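PDB 4R7S: tetratricopeptide repeat protein from Parabacteroides merdae ATCC 43184, which is of unknown function but, as a tetratricopeptide repeat protein, probably serves as a helical scaffold for binding other proteins or peptides. Local coordinates for residues K93-Y98 against L117-L122; G148-E153 against E163-Y168; R183-F188 against Y214-K219; R229-F234 against E249-T254. All coordinates share one frame; numbering follows the deposited sequence.

Contact 1 (K93-Y98 against L117-L122)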
loop_
_atom_site.group_PDB
_atom_site.type_symbol
_atom_site.label_atom_id
_atom_site.label_comp_id
_atom_site.label_asym_id
_atom_site.label_seq_id
_atom_site.Cartn_x
_atom_site.Cartn_y
_atom_site.Cartn_z
ATOM N N LYS A 93 -12.293 -7.437 -5.788
ATOM C CA LYS A 93 -13.163 -6.727 -4.859
ATOM C C LYS A 93 -12.646 -5.292 -4.602
ATOM O O LYS A 93 -13.454 -4.359 -4.581
ATOM C CB LYS A 93 -13.317 -7.522 -3.555
ATOM C CG LYS A 93 -14.341 -8.639 -3.684
ATOM C CD LYS A 93 -14.674 -9.289 -2.365
ATOM C CE LYS A 93 -15.723 -10.361 -2.529
ATOM N NZ LYS A 93 -15.126 -11.651 -2.951
ATOM N N ALA A 94 -11.317 -5.110 -4.493
ATOM C CA ALA A 94 -10.716 -3.794 -4.284
ATOM C C ALA A 94 -10.970 -2.910 -5.485
ATOM O O ALA A 94 -11.436 -1.784 -5.324
ATOM C CB ALA A 94 -9.224 -3.930 -4.029
ATOM N N LEU A 95 -10.706 -3.452 -6.694
ATOM C CA LEU A 95 -10.901 -2.806 -7.992
ATOM C C LEU A 95 -12.359 -2.379 -8.150
ATOM O O LEU A 95 -12.608 -1.213 -8.464
ATOM C CB LEU A 95 -10.451 -3.765 -9.137
ATOM C CG LEU A 95 -10.761 -3.404 -10.611
ATOM C CD1 LEU A 95 -10.148 -2.075 -11.030
ATOM C CD2 LEU A 95 -10.246 -4.480 -11.538
ATOM N N ASN A 96 -13.313 -3.285 -7.849
ATOM C CA ASN A 96 -14.744 -2.982 -7.932
ATOM C C ASN A 96 -15.130 -1.752 -7.054
ATOM O O ASN A 96 -15.947 -0.926 -7.489
ATOM C CB ASN A 96 -15.586 -4.209 -7.548
ATOM C CG ASN A 96 -17.078 -3.941 -7.460
ATOM O OD1 ASN A 96 -17.710 -3.450 -8.411
ATOM N ND2 ASN A 96 -17.666 -4.217 -6.292
ATOM N N ASP A 97 -14.551 -1.635 -5.835
ATOM C CA ASP A 97 -14.819 -0.489 -4.955
ATOM C C ASP A 97 -14.212 0.822 -5.531
ATOM O O ASP A 97 -14.878 1.869 -5.451
ATOM C CB ASP A 97 -14.320 -0.753 -3.530
ATOM C CG ASP A 97 -15.286 -1.518 -2.633
ATOM O OD1 ASP A 97 -16.421 -1.823 -3.086
ATOM O OD2 ASP A 97 -14.910 -1.813 -1.486
ATOM N N TYR A 98 -12.988 0.750 -6.160
ATOM C CA TYR A 98 -12.374 1.918 -6.815
ATOM C C TYR A 98 -13.205 2.283 -8.035
ATOM O O TYR A 98 -13.368 3.464 -8.337
ATOM C CB TYR A 98 -10.891 1.691 -7.202
ATOM C CG TYR A 98 -9.959 1.600 -6.006
ATOM C CD1 TYR A 98 -9.879 2.640 -5.076
ATOM C CD2 TYR A 98 -9.139 0.490 -5.817
ATOM C CE1 TYR A 98 -9.054 2.549 -3.956
ATOM C CE2 TYR A 98 -8.290 0.398 -4.714
ATOM C CZ TYR A 98 -8.264 1.425 -3.776
ATOM O OH TYR A 98 -7.460 1.357 -2.664
ATOM N N LEU A 117 -2.116 1.301 -9.625
ATOM C CA LEU A 117 -1.220 0.263 -9.111
ATOM C C LEU A 117 -1.832 -1.118 -9.290
ATOM O O LEU A 117 -1.121 -2.026 -9.737
ATOM C CB LEU A 117 -0.915 0.486 -7.623
ATOM C CG LEU A 117 -0.130 1.744 -7.230
ATOM C CD1 LEU A 117 0.096 1.775 -5.723
ATOM C CD2 LEU A 117 1.220 1.834 -7.960
ATOM N N LEU A 118 -3.149 -1.286 -8.943
ATOM C CA LEU A 118 -3.861 -2.562 -9.096
ATOM C C LEU A 118 -3.825 -3.029 -10.529
ATOM O O LEU A 118 -3.633 -4.226 -10.776
ATOM C CB LEU A 118 -5.328 -2.481 -8.658
ATOM C CG LEU A 118 -5.659 -2.585 -7.195
ATOM C CD1 LEU A 118 -7.152 -2.623 -7.023
ATOM C CD2 LEU A 118 -5.048 -3.842 -6.560
ATOM N N TYR A 119 -4.031 -2.089 -11.477
ATOM C CA TYR A 119 -4.032 -2.385 -12.896
ATOM C C TYR A 119 -2.636 -2.872 -13.333
ATOM O O TYR A 119 -2.546 -3.752 -14.198
ATOM C CB TYR A 119 -4.479 -1.160 -13.718
ATOM C CG TYR A 119 -5.981 -0.974 -13.857
ATOM C CD1 TYR A 119 -6.829 -2.069 -14.033
ATOM C CD2 TYR A 119 -6.544 0.301 -13.903
ATOM C CE1 TYR A 119 -8.205 -1.900 -14.212
ATOM C CE2 TYR A 119 -7.915 0.481 -14.082
ATOM C CZ TYR A 119 -8.744 -0.624 -14.231
ATOM O OH TYR A 119 -10.093 -0.453 -14.424
ATOM N N ILE A 120 -1.553 -2.333 -12.709
ATOM C CA ILE A 120 -0.185 -2.756 -13.019
ATOM C C ILE A 120 -0.066 -4.227 -12.610
ATOM O O ILE A 120 0.290 -5.067 -13.436
ATOM C CB ILE A 120 0.901 -1.860 -12.361
ATOM C CG1 ILE A 120 0.992 -0.482 -13.026
ATOM C CG2 ILE A 120 2.270 -2.552 -12.373
ATOM C CD1 ILE A 120 1.811 0.549 -12.205
ATOM N N GLN A 121 -0.436 -4.526 -11.362
ATOM C CA GLN A 121 -0.419 -5.855 -10.764
ATOM C C GLN A 121 -1.247 -6.840 -11.580
ATOM O O GLN A 121 -0.852 -7.995 -11.689
ATOM C CB GLN A 121 -0.934 -5.770 -9.330
ATOM C CG GLN A 121 -0.977 -7.079 -8.557
ATOM C CD GLN A 121 -1.513 -6.902 -7.157
ATOM O OE1 GLN A 121 -1.471 -5.812 -6.558
ATOM N NE2 GLN A 121 -2.011 -7.987 -6.594
ATOM N N LEU A 122 -2.353 -6.383 -12.187
ATOM C CA LEU A 122 -3.230 -7.242 -12.991
ATOM C C LEU A 122 -2.804 -7.306 -14.459
ATOM O O LEU A 122 -3.596 -7.784 -15.281
ATOM C CB LEU A 122 -4.685 -6.766 -12.903
ATOM C CG LEU A 122 -5.445 -7.054 -11.591
ATOM C CD1 LEU A 122 -6.847 -6.448 -11.635
ATOM C CD2 LEU A 122 -5.586 -8.549 -11.335
#
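Leu118 pushes its CD1 methyl between Ala94, Leu95 and Tyr98. This is the tight part of the contact. Leu118 CD1 lies 3.9 Å from Ala94 CB and 3.7 Å from the backbone N of Leu95. Leu118 CD1 also meets the Tyr98 ring at its edge, near the ring plane, 3.9 Å from Tyr98 CD2. The Leu118 side chain runs at about a right angle to that of Tyr98. Ala94, Tyr98 and Leu118 are all buried. Tyr98 reaches on to Ala111 and Cys114, and Ala94 rests on Thr86 of helix 75-87. The two segments belong to helices 91-104 and 109-121, consecutive antiparallel helices of the tetratricopeptide repeat superhelix. Their segment axes lie 10.9 Å apart, at 143°. The more solvent-facing side runs from Leu95 to Tyr119 and Leu122, all partly exposed. Leu95 has CG trans to its backbone N (chi1 170°), which carries CG toward the Tyr119 ring; from there CD1 and CD2 branch to different partners. Leu95 CD1 approaches the Tyr119 ring obliquely, 3.7 Å from Tyr119 CE1. Leu95 CD2 touches Leu122 CD1 at 3.9 Å. The Leu95 side chain crosses Tyr119 nearly at a right angle. Trp127 meets the Tyr119 ring edge-to-face. Leu122 is the first residue to leave helical geometry.

Contact 2 (G148-E153 against E163-Y168)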
loop_
_atom_site.group_PDB
_atom_site.type_symbol
_atom_site.label_atom_id
_atom_site.label_comp_id
_atom_site.label_asym_id
_atom_site.label_seq_id
_atom_site.Cartn_x
_atom_site.Cartn_y
_atom_site.Cartn_z
ATOM N N GLY A 148 4.126 6.132 -10.683
ATOM C CA GLY A 148 3.205 5.132 -11.203
ATOM C C GLY A 148 3.591 4.771 -12.626
ATOM O O GLY A 148 3.712 3.589 -12.949
ATOM N N HIS A 149 3.856 5.798 -13.459
ATOM C CA HIS A 149 4.303 5.636 -14.844
ATOM C C HIS A 149 5.646 4.890 -14.904
ATOM O O HIS A 149 5.795 3.982 -15.718
ATOM C CB HIS A 149 4.419 7.002 -15.555
ATOM C CG HIS A 149 3.110 7.531 -16.059
ATOM N ND1 HIS A 149 2.322 6.799 -16.933
ATOM C CD2 HIS A 149 2.516 8.722 -15.831
ATOM C CE1 HIS A 149 1.280 7.563 -17.202
ATOM N NE2 HIS A 149 1.358 8.733 -16.568
ATOM N N ALA A 150 6.588 5.235 -14.000
ATOM C CA ALA A 150 7.894 4.605 -13.907
ATOM C C ALA A 150 7.770 3.092 -13.612
ATOM O O ALA A 150 8.416 2.269 -14.289
ATOM C CB ALA A 150 8.730 5.293 -12.832
ATOM N N ILE A 151 6.923 2.733 -12.639
ATOM C CA ILE A 151 6.709 1.329 -12.232
ATOM C C ILE A 151 6.035 0.576 -13.376
ATOM O O ILE A 151 6.478 -0.506 -13.725
ATOM C CB ILE A 151 5.919 1.237 -10.887
ATOM C CG1 ILE A 151 6.748 1.857 -9.743
ATOM C CG2 ILE A 151 5.511 -0.220 -10.548
ATOM C CD1 ILE A 151 5.901 2.481 -8.669
ATOM N N LEU A 152 5.009 1.175 -13.980
ATOM C CA LEU A 152 4.258 0.645 -15.128
ATOM C C LEU A 152 5.177 0.287 -16.313
ATOM O O LEU A 152 5.091 -0.821 -16.848
ATOM C CB LEU A 152 3.245 1.716 -15.564
ATOM C CG LEU A 152 2.534 1.508 -16.878
ATOM C CD1 LEU A 152 1.613 0.337 -16.789
ATOM C CD2 LEU A 152 1.739 2.705 -17.232
ATOM N N GLU A 153 6.045 1.231 -16.711
ATOM C CA GLU A 153 6.973 1.088 -17.836
ATOM C C GLU A 153 7.950 -0.021 -17.607
ATOM O O GLU A 153 8.201 -0.800 -18.529
ATOM C CB GLU A 153 7.699 2.401 -18.132
ATOM C CG GLU A 153 6.809 3.462 -18.766
ATOM C CD GLU A 153 6.030 3.158 -20.039
ATOM O OE1 GLU A 153 6.109 2.024 -20.564
ATOM O OE2 GLU A 153 5.332 4.080 -20.518
ATOM N N GLU A 163 13.608 4.221 -16.788
ATOM C CA GLU A 163 14.867 4.790 -16.313
ATOM C C GLU A 163 14.865 6.299 -16.477
ATOM O O GLU A 163 15.324 7.002 -15.580
ATOM C CB GLU A 163 16.057 4.152 -17.050
ATOM C CG GLU A 163 17.393 4.660 -16.529
ATOM C CD GLU A 163 18.626 4.307 -17.328
ATOM O OE1 GLU A 163 18.535 4.089 -18.558
ATOM O OE2 GLU A 163 19.708 4.287 -16.712
ATOM N N ARG A 164 14.334 6.800 -17.612
ATOM C CA ARG A 164 14.244 8.234 -17.848
ATOM C C ARG A 164 13.425 8.917 -16.733
ATOM O O ARG A 164 13.864 9.946 -16.207
ATOM C CB ARG A 164 13.614 8.504 -19.222
ATOM C CG ARG A 164 13.659 9.965 -19.633
ATOM C CD ARG A 164 12.670 10.301 -20.741
ATOM N NE ARG A 164 11.279 9.947 -20.424
ATOM C CZ ARG A 164 10.460 10.656 -19.654
ATOM N NH1 ARG A 164 10.887 11.768 -19.061
ATOM N NH2 ARG A 164 9.210 10.254 -19.458
ATOM N N ILE A 165 12.265 8.316 -16.352
ATOM C CA ILE A 165 11.365 8.854 -15.321
ATOM C C ILE A 165 12.067 8.863 -13.957
ATOM O O ILE A 165 12.054 9.893 -13.282
ATOM C CB ILE A 165 10.019 8.095 -15.265
ATOM C CG1 ILE A 165 9.306 8.172 -16.625
ATOM C CG2 ILE A 165 9.136 8.650 -14.115
ATOM C CD1 ILE A 165 8.151 7.188 -16.842
ATOM N N PHE A 166 12.681 7.729 -13.563
ATOM C CA PHE A 166 13.402 7.643 -12.294
ATOM C C PHE A 166 14.557 8.607 -12.280
ATOM O O PHE A 166 14.816 9.188 -11.241
ATOM C CB PHE A 166 13.923 6.220 -12.019
ATOM C CG PHE A 166 12.909 5.285 -11.427
ATOM C CD1 PHE A 166 12.436 5.475 -10.131
ATOM C CD2 PHE A 166 12.449 4.194 -12.143
ATOM C CE1 PHE A 166 11.492 4.599 -9.575
ATOM C CE2 PHE A 166 11.521 3.311 -11.583
ATOM C CZ PHE A 166 11.037 3.526 -10.309
ATOM N N ASN A 167 15.259 8.785 -13.405
ATOM C CA ASN A 167 16.379 9.727 -13.408
ATOM C C ASN A 167 15.864 11.160 -13.197
ATOM O O ASN A 167 16.470 11.928 -12.433
ATOM C CB ASN A 167 17.233 9.620 -14.685
ATOM C CG ASN A 167 18.025 8.336 -14.787
ATOM O OD1 ASN A 167 18.334 7.663 -13.787
ATOM N ND2 ASN A 167 18.384 7.968 -16.016
ATOM N N TYR A 168 14.723 11.488 -13.824
ATOM C CA TYR A 168 14.129 12.808 -13.700
ATOM C C TYR A 168 13.708 13.080 -12.246
ATOM O O TYR A 168 14.059 14.131 -11.713
ATOM C CB TYR A 168 12.944 12.990 -14.675
ATOM C CG TYR A 168 12.156 14.257 -14.409
ATOM C CD1 TYR A 168 12.742 15.515 -14.570
ATOM C CD2 TYR A 168 10.849 14.202 -13.921
ATOM C CE1 TYR A 168 12.036 16.685 -14.294
ATOM C CE2 TYR A 168 10.117 15.370 -13.683
ATOM C CZ TYR A 168 10.720 16.610 -13.859
ATOM O OH TYR A 168 10.023 17.771 -13.613
#
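Along 163-168, Ile165 is the first residue to touch the other helix, and it packs on Ala150 and the turn before it. Ile165 CG2 sits 3.6 Å from Ala150 CB. The longer branch goes another way: with CG1 trans to the carbonyl carbon (chi1 -59°), Ile165 CD1 lies along the backbone, 3.9 Å from His149 C. Ile165 CD1 also comes 4.0 Å from His149 CB. Phe166 follows and receives Ala150 on a ring face. Ala150 CB is 3.9 Å from the Phe166 ring centroid, 21° off the normal, a CH-pi contact displaced toward the rim. The Ala150 methyl lies between the Ile165 CG2 branch and the Phe166 face. Leu147, Arg183 and Leu186 also touch Phe166. The carboxylate of Glu153 turns to Asn158 and Arg156 instead. The segment axes approach to 8.7 Å, consistent with the small Ala150 at the crossing, and CA of Ala150 and CA of Ile165 are 5.7 Å apart. Helices 143-156 and 159-172 pair at 149°, a close antiparallel helix hairpin, consistent with the helical-repeat solenoid of a tetratricopeptide repeat protein.

Contact 3 (R183-F188 against Y214-K219)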
loop_
_atom_site.group_PDB
_atom_site.type_symbol
_atom_site.label_atom_id
_atom_site.label_comp_id
_atom_site.label_asym_id
_atom_site.label_seq_id
_atom_site.Cartn_x
_atom_site.Cartn_y
_atom_site.Cartn_z
ATOM N N ARG A 183 14.499 2.700 -8.596
ATOM C CA ARG A 183 15.463 2.667 -9.687
ATOM C C ARG A 183 16.343 1.422 -9.589
ATOM O O ARG A 183 16.597 0.804 -10.631
ATOM C CB ARG A 183 16.326 3.947 -9.746
ATOM C CG ARG A 183 17.080 4.041 -11.062
ATOM C CD ARG A 183 17.714 5.391 -11.282
ATOM N NE ARG A 183 18.822 5.585 -10.366
ATOM C CZ ARG A 183 19.518 6.704 -10.279
ATOM N NH1 ARG A 183 19.237 7.728 -11.072
ATOM N NH2 ARG A 183 20.515 6.806 -9.412
ATOM N N ALA A 184 16.812 1.054 -8.361
ATOM C CA ALA A 184 17.634 -0.155 -8.177
ATOM C C ALA A 184 16.870 -1.400 -8.660
ATOM O O ALA A 184 17.445 -2.239 -9.342
ATOM C CB ALA A 184 18.052 -0.328 -6.717
ATOM N N ASP A 185 15.568 -1.484 -8.349
ATOM C CA ASP A 185 14.724 -2.611 -8.744
ATOM C C ASP A 185 14.621 -2.678 -10.256
ATOM O O ASP A 185 14.621 -3.779 -10.819
ATOM C CB ASP A 185 13.325 -2.535 -8.097
ATOM C CG ASP A 185 12.542 -3.832 -8.242
ATOM O OD1 ASP A 185 12.998 -4.863 -7.699
ATOM O OD2 ASP A 185 11.502 -3.827 -8.948
ATOM N N LEU A 186 14.550 -1.510 -10.908
ATOM C CA LEU A 186 14.511 -1.424 -12.366
ATOM C C LEU A 186 15.823 -1.939 -12.946
ATOM O O LEU A 186 15.800 -2.722 -13.897
ATOM C CB LEU A 186 14.265 0.024 -12.841
ATOM C CG LEU A 186 14.626 0.305 -14.303
ATOM C CD1 LEU A 186 13.626 -0.317 -15.250
ATOM C CD2 LEU A 186 14.682 1.753 -14.539
ATOM N N TYR A 187 16.962 -1.512 -12.362
ATOM C CA TYR A 187 18.273 -1.943 -12.833
ATOM C C TYR A 187 18.445 -3.461 -12.678
ATOM O O TYR A 187 18.952 -4.109 -13.595
ATOM C CB TYR A 187 19.385 -1.176 -12.133
ATOM C CG TYR A 187 19.514 0.264 -12.590
ATOM C CD1 TYR A 187 19.320 0.615 -13.928
ATOM C CD2 TYR A 187 19.932 1.260 -11.709
ATOM C CE1 TYR A 187 19.486 1.934 -14.364
ATOM C CE2 TYR A 187 20.110 2.581 -12.136
ATOM C CZ TYR A 187 19.873 2.915 -13.462
ATOM O OH TYR A 187 20.052 4.211 -13.884
ATOM N N PHE A 188 17.939 -4.032 -11.581
ATOM C CA PHE A 188 18.020 -5.473 -11.380
ATOM C C PHE A 188 17.194 -6.179 -12.444
ATOM O O PHE A 188 17.705 -7.103 -13.074
ATOM C CB PHE A 188 17.572 -5.871 -9.980
ATOM C CG PHE A 188 17.445 -7.362 -9.765
ATOM C CD1 PHE A 188 18.565 -8.143 -9.525
ATOM C CD2 PHE A 188 16.194 -7.972 -9.726
ATOM C CE1 PHE A 188 18.444 -9.513 -9.276
ATOM C CE2 PHE A 188 16.074 -9.343 -9.505
ATOM C CZ PHE A 188 17.200 -10.105 -9.276
ATOM N N TYR A 214 16.525 -5.328 1.163
ATOM C CA TYR A 214 17.386 -6.403 1.666
ATOM C C TYR A 214 17.216 -7.625 0.764
ATOM O O TYR A 214 18.214 -8.238 0.401
ATOM C CB TYR A 214 17.104 -6.740 3.137
ATOM C CG TYR A 214 17.853 -5.881 4.134
ATOM C CD1 TYR A 214 19.160 -6.188 4.507
ATOM C CD2 TYR A 214 17.245 -4.781 4.732
ATOM C CE1 TYR A 214 19.862 -5.396 5.418
ATOM C CE2 TYR A 214 17.931 -3.990 5.661
ATOM C CZ TYR A 214 19.234 -4.315 6.019
ATOM O OH TYR A 214 19.902 -3.578 6.977
ATOM N N VAL A 215 15.965 -7.921 0.318
ATOM C CA VAL A 215 15.682 -9.027 -0.625
ATOM C C VAL A 215 16.434 -8.750 -1.933
ATOM O O VAL A 215 17.143 -9.627 -2.418
ATOM C CB VAL A 215 14.162 -9.254 -0.868
ATOM C CG1 VAL A 215 13.902 -10.140 -2.091
ATOM C CG2 VAL A 215 13.495 -9.843 0.360
ATOM N N LEU A 216 16.317 -7.505 -2.456
ATOM C CA LEU A 216 16.972 -7.035 -3.673
ATOM C C LEU A 216 18.496 -7.203 -3.583
ATOM O O LEU A 216 19.086 -7.810 -4.488
ATOM C CB LEU A 216 16.604 -5.570 -3.988
ATOM C CG LEU A 216 16.947 -5.121 -5.427
ATOM C CD1 LEU A 216 16.230 -5.987 -6.486
ATOM C CD2 LEU A 216 16.657 -3.658 -5.639
ATOM N N ARG A 217 19.124 -6.720 -2.489
ATOM C CA ARG A 217 20.560 -6.926 -2.298
ATOM C C ARG A 217 20.904 -8.438 -2.158
ATOM O O ARG A 217 21.945 -8.884 -2.652
ATOM C CB ARG A 217 21.081 -6.154 -1.083
ATOM C CG ARG A 217 22.610 -6.049 -1.118
ATOM C CD ARG A 217 23.134 -5.087 -0.099
ATOM N NE ARG A 217 22.960 -5.610 1.251
ATOM C CZ ARG A 217 23.515 -5.071 2.322
ATOM N NH1 ARG A 217 24.264 -3.981 2.212
ATOM N NH2 ARG A 217 23.321 -5.610 3.520
ATOM N N GLY A 218 20.029 -9.197 -1.513
ATOM C CA GLY A 218 20.230 -10.632 -1.329
ATOM C C GLY A 218 20.212 -11.388 -2.644
ATOM O O GLY A 218 21.066 -12.250 -2.895
ATOM N N LYS A 219 19.260 -11.010 -3.521
ATOM C CA LYS A 219 19.081 -11.597 -4.840
ATOM C C LYS A 219 20.282 -11.317 -5.725
ATOM O O LYS A 219 20.690 -12.196 -6.504
ATOM C CB LYS A 219 17.808 -11.076 -5.478
ATOM C CG LYS A 219 16.563 -11.833 -5.055
ATOM C CD LYS A 219 15.442 -11.466 -5.993
ATOM C CE LYS A 219 14.074 -11.775 -5.452
ATOM N NZ LYS A 219 13.082 -10.768 -5.924
#
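Leu216 is the hub of this contact, and its two methyls split the work. Leu216 CD2 lies 3.8 Å from Ala184 CB and 3.6 Å from the backbone N of Asp185. Leu216 CD1 touches Phe188 CB at 3.7 Å and Asp185 OD1 at 3.6 Å. The Leu216 side chain has CG trans to the backbone N (chi1 -165°), which carries both methyls across to the other helix. It passes alongside Phe188 in the opposite direction. The far end of the Phe188 ring meets the aliphatic part of Lys219, with Phe188 CZ 4.0 Å from Lys219 CD. Lys219 approaches that ring obliquely, its chain crossing Phe188 at about a right angle. Segments 183-188 and 214-219 run nearly parallel, at 28°, with axes 10.9 Å apart. They belong to helices 178-189 and 211-223, which are separated in the chain by helix 193-206. This is near-parallel packing between every second helix, as in tetratricopeptide repeat solenoids. Outward of this shell, helix 193-206 touches Ala184 through Ile200 and Phe188 through Asn193. The Asp185 carboxylate has its salt-bridge partner in Lys154, through OD2. Lys219 rests on Leu250 of helix 244-252.

Contact 4 (R229-F234 against E249-T254)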
loop_
_atom_site.group_PDB
_atom_site.type_symbol
_atom_site.label_atom_id
_atom_site.label_comp_id
_atom_site.label_asym_id
_atom_site.label_seq_id
_atom_site.Cartn_x
_atom_site.Cartn_y
_atom_site.Cartn_z
ATOM N N ARG A 229 26.387 -14.514 2.141
ATOM C CA ARG A 229 26.076 -13.084 2.274
ATOM C C ARG A 229 24.577 -12.827 1.932
ATOM O O ARG A 229 23.884 -12.133 2.685
ATOM C CB ARG A 229 27.024 -12.236 1.409
ATOM C CG ARG A 229 28.191 -11.659 2.222
ATOM C CD ARG A 229 29.437 -11.326 1.414
ATOM N NE ARG A 229 29.238 -10.296 0.385
ATOM C CZ ARG A 229 29.356 -8.980 0.579
ATOM N NH1 ARG A 229 29.630 -8.502 1.788
ATOM N NH2 ARG A 229 29.175 -8.135 -0.429
ATOM N N ALA A 230 24.063 -13.488 0.874
ATOM C CA ALA A 230 22.665 -13.388 0.453
ATOM C C ALA A 230 21.716 -13.823 1.573
ATOM O O ALA A 230 20.781 -13.083 1.914
ATOM C CB ALA A 230 22.435 -14.236 -0.792
ATOM N N ALA A 231 21.983 -15.014 2.169
ATOM C CA ALA A 231 21.172 -15.562 3.262
ATOM C C ALA A 231 21.055 -14.575 4.433
ATOM O O ALA A 231 19.950 -14.371 4.947
ATOM C CB ALA A 231 21.758 -16.869 3.744
ATOM N N LEU A 232 22.178 -13.900 4.787
ATOM C CA LEU A 232 22.209 -12.913 5.880
ATOM C C LEU A 232 21.196 -11.800 5.616
ATOM O O LEU A 232 20.435 -11.447 6.523
ATOM C CB LEU A 232 23.628 -12.338 6.090
ATOM C CG LEU A 232 24.734 -13.334 6.530
ATOM C CD1 LEU A 232 26.109 -12.721 6.395
ATOM C CD2 LEU A 232 24.515 -13.863 7.957
ATOM N N ASP A 233 21.133 -11.327 4.337
ATOM C CA ASP A 233 20.192 -10.314 3.878
ATOM C C ASP A 233 18.752 -10.855 3.861
ATOM O O ASP A 233 17.843 -10.155 4.331
ATOM C CB ASP A 233 20.599 -9.791 2.488
ATOM C CG ASP A 233 21.674 -8.713 2.482
ATOM O OD1 ASP A 233 22.080 -8.259 3.587
ATOM O OD2 ASP A 233 22.096 -8.312 1.385
ATOM N N PHE A 234 18.540 -12.110 3.366
ATOM C CA PHE A 234 17.198 -12.708 3.365
ATOM C C PHE A 234 16.677 -12.861 4.792
ATOM O O PHE A 234 15.516 -12.515 5.043
ATOM C CB PHE A 234 17.172 -14.054 2.628
ATOM C CG PHE A 234 17.473 -14.007 1.142
ATOM C CD1 PHE A 234 17.060 -12.926 0.360
ATOM C CD2 PHE A 234 18.139 -15.054 0.520
ATOM C CE1 PHE A 234 17.339 -12.881 -1.010
ATOM C CE2 PHE A 234 18.421 -15.008 -0.849
ATOM C CZ PHE A 234 18.024 -13.917 -1.606
ATOM N N GLU A 249 11.598 -19.708 0.246
ATOM C CA GLU A 249 12.088 -20.198 -1.052
ATOM C C GLU A 249 13.443 -19.585 -1.441
ATOM O O GLU A 249 14.259 -20.287 -2.048
ATOM C CB GLU A 249 11.070 -19.933 -2.186
ATOM C CG GLU A 249 9.692 -20.560 -1.995
ATOM C CD GLU A 249 9.558 -22.069 -1.850
ATOM O OE1 GLU A 249 10.432 -22.825 -2.339
ATOM O OE2 GLU A 249 8.521 -22.494 -1.292
ATOM N N LEU A 250 13.658 -18.275 -1.131
ATOM C CA LEU A 250 14.910 -17.569 -1.428
ATOM C C LEU A 250 16.036 -18.150 -0.600
ATOM O O LEU A 250 17.104 -18.439 -1.130
ATOM C CB LEU A 250 14.780 -16.052 -1.144
ATOM C CG LEU A 250 13.850 -15.240 -2.032
ATOM C CD1 LEU A 250 13.676 -13.843 -1.478
ATOM C CD2 LEU A 250 14.331 -15.220 -3.483
ATOM N N LEU A 251 15.768 -18.368 0.700
ATOM C CA LEU A 251 16.705 -18.978 1.637
ATOM C C LEU A 251 17.154 -20.356 1.175
ATOM O O LEU A 251 18.348 -20.634 1.283
ATOM C CB LEU A 251 16.123 -19.037 3.054
ATOM C CG LEU A 251 16.271 -17.712 3.806
ATOM C CD1 LEU A 251 15.300 -17.616 4.963
ATOM C CD2 LEU A 251 17.730 -17.472 4.243
ATOM N N LYS A 252 16.233 -21.196 0.606
ATOM C CA LYS A 252 16.586 -22.530 0.059
ATOM C C LYS A 252 17.650 -22.430 -1.060
ATOM O O LYS A 252 18.448 -23.359 -1.226
ATOM C CB LYS A 252 15.357 -23.261 -0.507
ATOM C CG LYS A 252 14.367 -23.772 0.526
ATOM C CD LYS A 252 12.945 -23.994 -0.052
ATOM C CE LYS A 252 12.876 -24.937 -1.247
ATOM N NZ LYS A 252 11.470 -25.298 -1.600
ATOM N N LEU A 253 17.656 -21.312 -1.827
ATOM C CA LEU A 253 18.601 -21.133 -2.935
ATOM C C LEU A 253 20.034 -20.812 -2.432
ATOM O O LEU A 253 20.995 -20.926 -3.207
ATOM C CB LEU A 253 18.111 -20.064 -3.941
ATOM C CG LEU A 253 16.658 -20.178 -4.464
ATOM C CD1 LEU A 253 16.384 -19.142 -5.488
ATOM C CD2 LEU A 253 16.332 -21.566 -5.040
ATOM N N THR A 254 20.178 -20.480 -1.130
ATOM C CA THR A 254 21.474 -20.194 -0.490
ATOM C C THR A 254 22.076 -21.431 0.210
ATOM O O THR A 254 23.228 -21.361 0.641
ATOM C CB THR A 254 21.326 -19.069 0.558
ATOM O OG1 THR A 254 20.598 -19.563 1.677
ATOM C CG2 THR A 254 20.672 -17.804 0.006
#
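Helix 227-238 and the end of the chain's last helix come close at Ala231 and Leu251, whose CA atoms lie 5.9 Å apart. The carbonyl O of Leu251 accepts a backbone bond from Thr254 N. Phe234 carries most of the apolar contact. Leu250 CB sits over the centre of the Phe234 ring, 3.7 Å from the centroid and 8° off the normal, a CH-pi contact. The carbonyl O of Ala230 lies over the opposite face. Thr254 CG2 comes to the edge of the same ring, 3.7 Å from Phe234 CE2. Leu251 CD2 packs 3.8 Å from Phe234 CB, and Ala231 CB lies 3.6 Å from Thr254 OG1. Glu249 and Lys252 pair in a salt bridge away from the interface. The two segments therefore meet by van der Waals and CH-pi packing, while the Glu249-Lys252 charge pair and the bond from Thr254 N to Leu251 O stay within 249-254.

How the contacts relate
All four contacts join helices of one solenoid, and all are mainly apolar, with no hydrogen bond or salt bridge between the paired segments. Contact 2 is the buried one; contacts 1, 3 and 4 each have a partly exposed side. Contacts 1, 2 and 4 pair helices that follow each other in the chain, whereas contact 3 skips one. Ring faces receive aliphatic groups in contacts 2 and 4, while leucine methyls do most of the work in contacts 1 and 3. Neighbouring contacts also touch. Ile120 of contact 1 packs on Gly148 and Leu152 of contact 2. The links onward are partly polar: Glu163 to Tyr187 between contacts 2 and 3, and Arg217 to Asp233 between contacts 3 and 4.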